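PDB 3HUR: alanine racemase, which belongs to the alanine racemase family, pairing an N-terminal TIM-barrel domain with a C-terminal domain rich in beta strands. Local coordinates for residues A32-A37 and S60-I65. Residues are numbered along the deposited sequence; the frame is centred on the assembly and turned at random.
Sequences AKKVYA and SADALI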
loop_
_atom_site.group_PDB
_atom_site.type_symbol
_atom_site.label_atom_id
_atom_site.label_comp_id
_atom_site.label_asym_id
_atom_site.label_seq_id
_atom_site.Cartn_x
_atom_site.Cartn_y
_atom_site.Cartn_z
ATOM N N ALA A 32 26.189 34.207 11.271
ATOM C CA ALA A 32 27.187 33.193 11.006
ATOM C C ALA A 32 28.237 33.742 10.072
ATOM O O ALA A 32 27.953 34.628 9.269
ATOM C CB ALA A 32 26.537 32.010 10.403
ATOM N N LYS A 33 29.451 33.206 10.166
ATOM C CA LYS A 33 30.548 33.695 9.334
ATOM C C LYS A 33 30.619 32.831 8.094
ATOM O O LYS A 33 30.479 33.317 6.984
ATOM C CB LYS A 33 31.895 33.712 10.111
ATOM C CG LYS A 33 32.014 34.894 11.183
ATOM C CD LYS A 33 31.346 36.259 10.674
ATOM C CE LYS A 33 31.703 37.518 11.525
ATOM N NZ LYS A 33 31.531 37.302 13.013
ATOM N N LYS A 34 30.788 31.537 8.320
ATOM C CA LYS A 34 30.805 30.557 7.285
ATOM C C LYS A 34 29.461 29.796 7.251
ATOM O O LYS A 34 28.859 29.563 8.278
ATOM C CB LYS A 34 31.946 29.606 7.590
ATOM C CG LYS A 34 33.339 30.267 7.605
ATOM C CD LYS A 34 34.114 29.939 6.321
ATOM C CE LYS A 34 35.392 30.796 6.105
ATOM N NZ LYS A 34 35.517 31.147 4.627
ATOM N N VAL A 35 28.970 29.444 6.061
ATOM C CA VAL A 35 27.807 28.549 5.915
ATOM C C VAL A 35 28.214 27.351 5.073
ATOM O O VAL A 35 28.670 27.536 3.956
ATOM C CB VAL A 35 26.619 29.242 5.278
ATOM C CG1 VAL A 35 25.512 28.236 4.948
ATOM C CG2 VAL A 35 26.109 30.284 6.194
ATOM N N TYR A 36 28.109 26.162 5.667
ATOM C CA TYR A 36 28.320 24.877 5.034
ATOM C C TYR A 36 26.963 24.227 4.726
ATOM O O TYR A 36 26.248 23.809 5.647
ATOM C CB TYR A 36 29.053 23.936 5.979
ATOM C CG TYR A 36 30.382 24.420 6.483
ATOM C CD1 TYR A 36 31.028 23.754 7.511
ATOM C CD2 TYR A 36 31.009 25.539 5.934
ATOM C CE1 TYR A 36 32.240 24.176 7.977
ATOM C CE2 TYR A 36 32.218 25.961 6.398
ATOM C CZ TYR A 36 32.825 25.284 7.423
ATOM O OH TYR A 36 34.048 25.707 7.861
ATOM N N ALA A 37 26.624 24.128 3.441
ATOM C CA ALA A 37 25.305 23.638 2.997
ATOM C C ALA A 37 25.345 22.141 3.007
ATOM O O ALA A 37 26.216 21.562 2.365
ATOM C CB ALA A 37 25.021 24.127 1.621
ATOM N N SER A 60 26.380 32.002 -1.308
ATOM C CA SER A 60 25.530 31.888 -0.143
ATOM C C SER A 60 25.918 30.721 0.718
ATOM O O SER A 60 25.427 30.607 1.856
ATOM C CB SER A 60 24.064 31.849 -0.551
ATOM O OG SER A 60 23.757 30.652 -1.221
ATOM N N ALA A 61 26.824 29.883 0.205
ATOM C CA ALA A 61 27.491 28.813 0.977
ATOM C C ALA A 61 29.010 28.833 0.739
ATOM O O ALA A 61 29.431 29.057 -0.369
ATOM C CB ALA A 61 26.953 27.470 0.573
ATOM N N ASP A 62 29.801 28.527 1.766
ATOM C CA ASP A 62 31.258 28.507 1.685
ATOM C C ASP A 62 31.842 27.097 1.600
ATOM O O ASP A 62 33.046 26.910 1.324
ATOM C CB ASP A 62 31.845 29.208 2.924
ATOM C CG ASP A 62 31.138 30.524 3.224
ATOM O OD1 ASP A 62 31.359 31.515 2.481
ATOM O OD2 ASP A 62 30.310 30.540 4.151
ATOM N N ALA A 63 31.029 26.104 1.927
ATOM C CA ALA A 63 31.358 24.712 1.611
ATOM C C ALA A 63 30.085 23.874 1.423
ATOM O O ALA A 63 28.953 24.320 1.644
ATOM C CB ALA A 63 32.205 24.132 2.659
ATOM N N LEU A 64 30.291 22.644 1.022
ATOM C CA LEU A 64 29.195 21.729 0.798
ATOM C C LEU A 64 29.523 20.478 1.560
ATOM O O LEU A 64 30.657 20.037 1.520
ATOM C CB LEU A 64 29.084 21.382 -0.696
ATOM C CG LEU A 64 28.948 22.567 -1.643
ATOM C CD1 LEU A 64 29.101 22.098 -3.106
ATOM C CD2 LEU A 64 27.647 23.263 -1.398
ATOM N N ILE A 65 28.530 19.911 2.243
ATOM C CA ILE A 65 28.701 18.611 2.944
ATOM C C ILE A 65 27.756 17.568 2.302
ATOM O O ILE A 65 26.579 17.852 2.047
ATOM C CB ILE A 65 28.356 18.739 4.459
ATOM C CG1 ILE A 65 29.088 19.937 5.091
ATOM C CG2 ILE A 65 28.701 17.475 5.182
ATOM C CD1 ILE A 65 28.799 20.233 6.649
#
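D62 bonds to V35 through both its side chain and its backbone, just where the two strands start to run together. From CB outward, the D62 side chain first meets the V35 carbonyl: D62 CB lies 3.7 Å from V35 O and within van der Waals range of K34 CD, whose chain crosses it at about a right angle. D62 CG, anti to the carbonyl carbon (chi1 -46°), comes within 3.7 Å of V35 N and places OD2 on that N-H. At the tip, D62 OD2 accepts the V35 N-H at an N-to-OD2 distance of 2.6 Å, met nearly along the C-O axis; a salt bridge to R27 NH2 of helix 16-30 probably stabilises the carboxylate's negative charge. V35 O in turn takes D62 N at 2.7 Å and, weakly, A63 N. Further on, A37 N donates to A63 O (2.9 Å) and I65 N to A37 O (2.8 Å), a parallel ladder. On one face the Y36 ring meets A63 CB obliquely through CD2 at 3.8 Å, while I65 CD1 packs on Y36 CB; on the other, A37 CB touches A61 CB and L64 CD2, where A37 and A61 touch L23 of helix 16-30 and F55 of helix 48-57. Adjacent parallel strands and their helical connection form a beta-alpha-beta unit, the TIM barrel's repeating element.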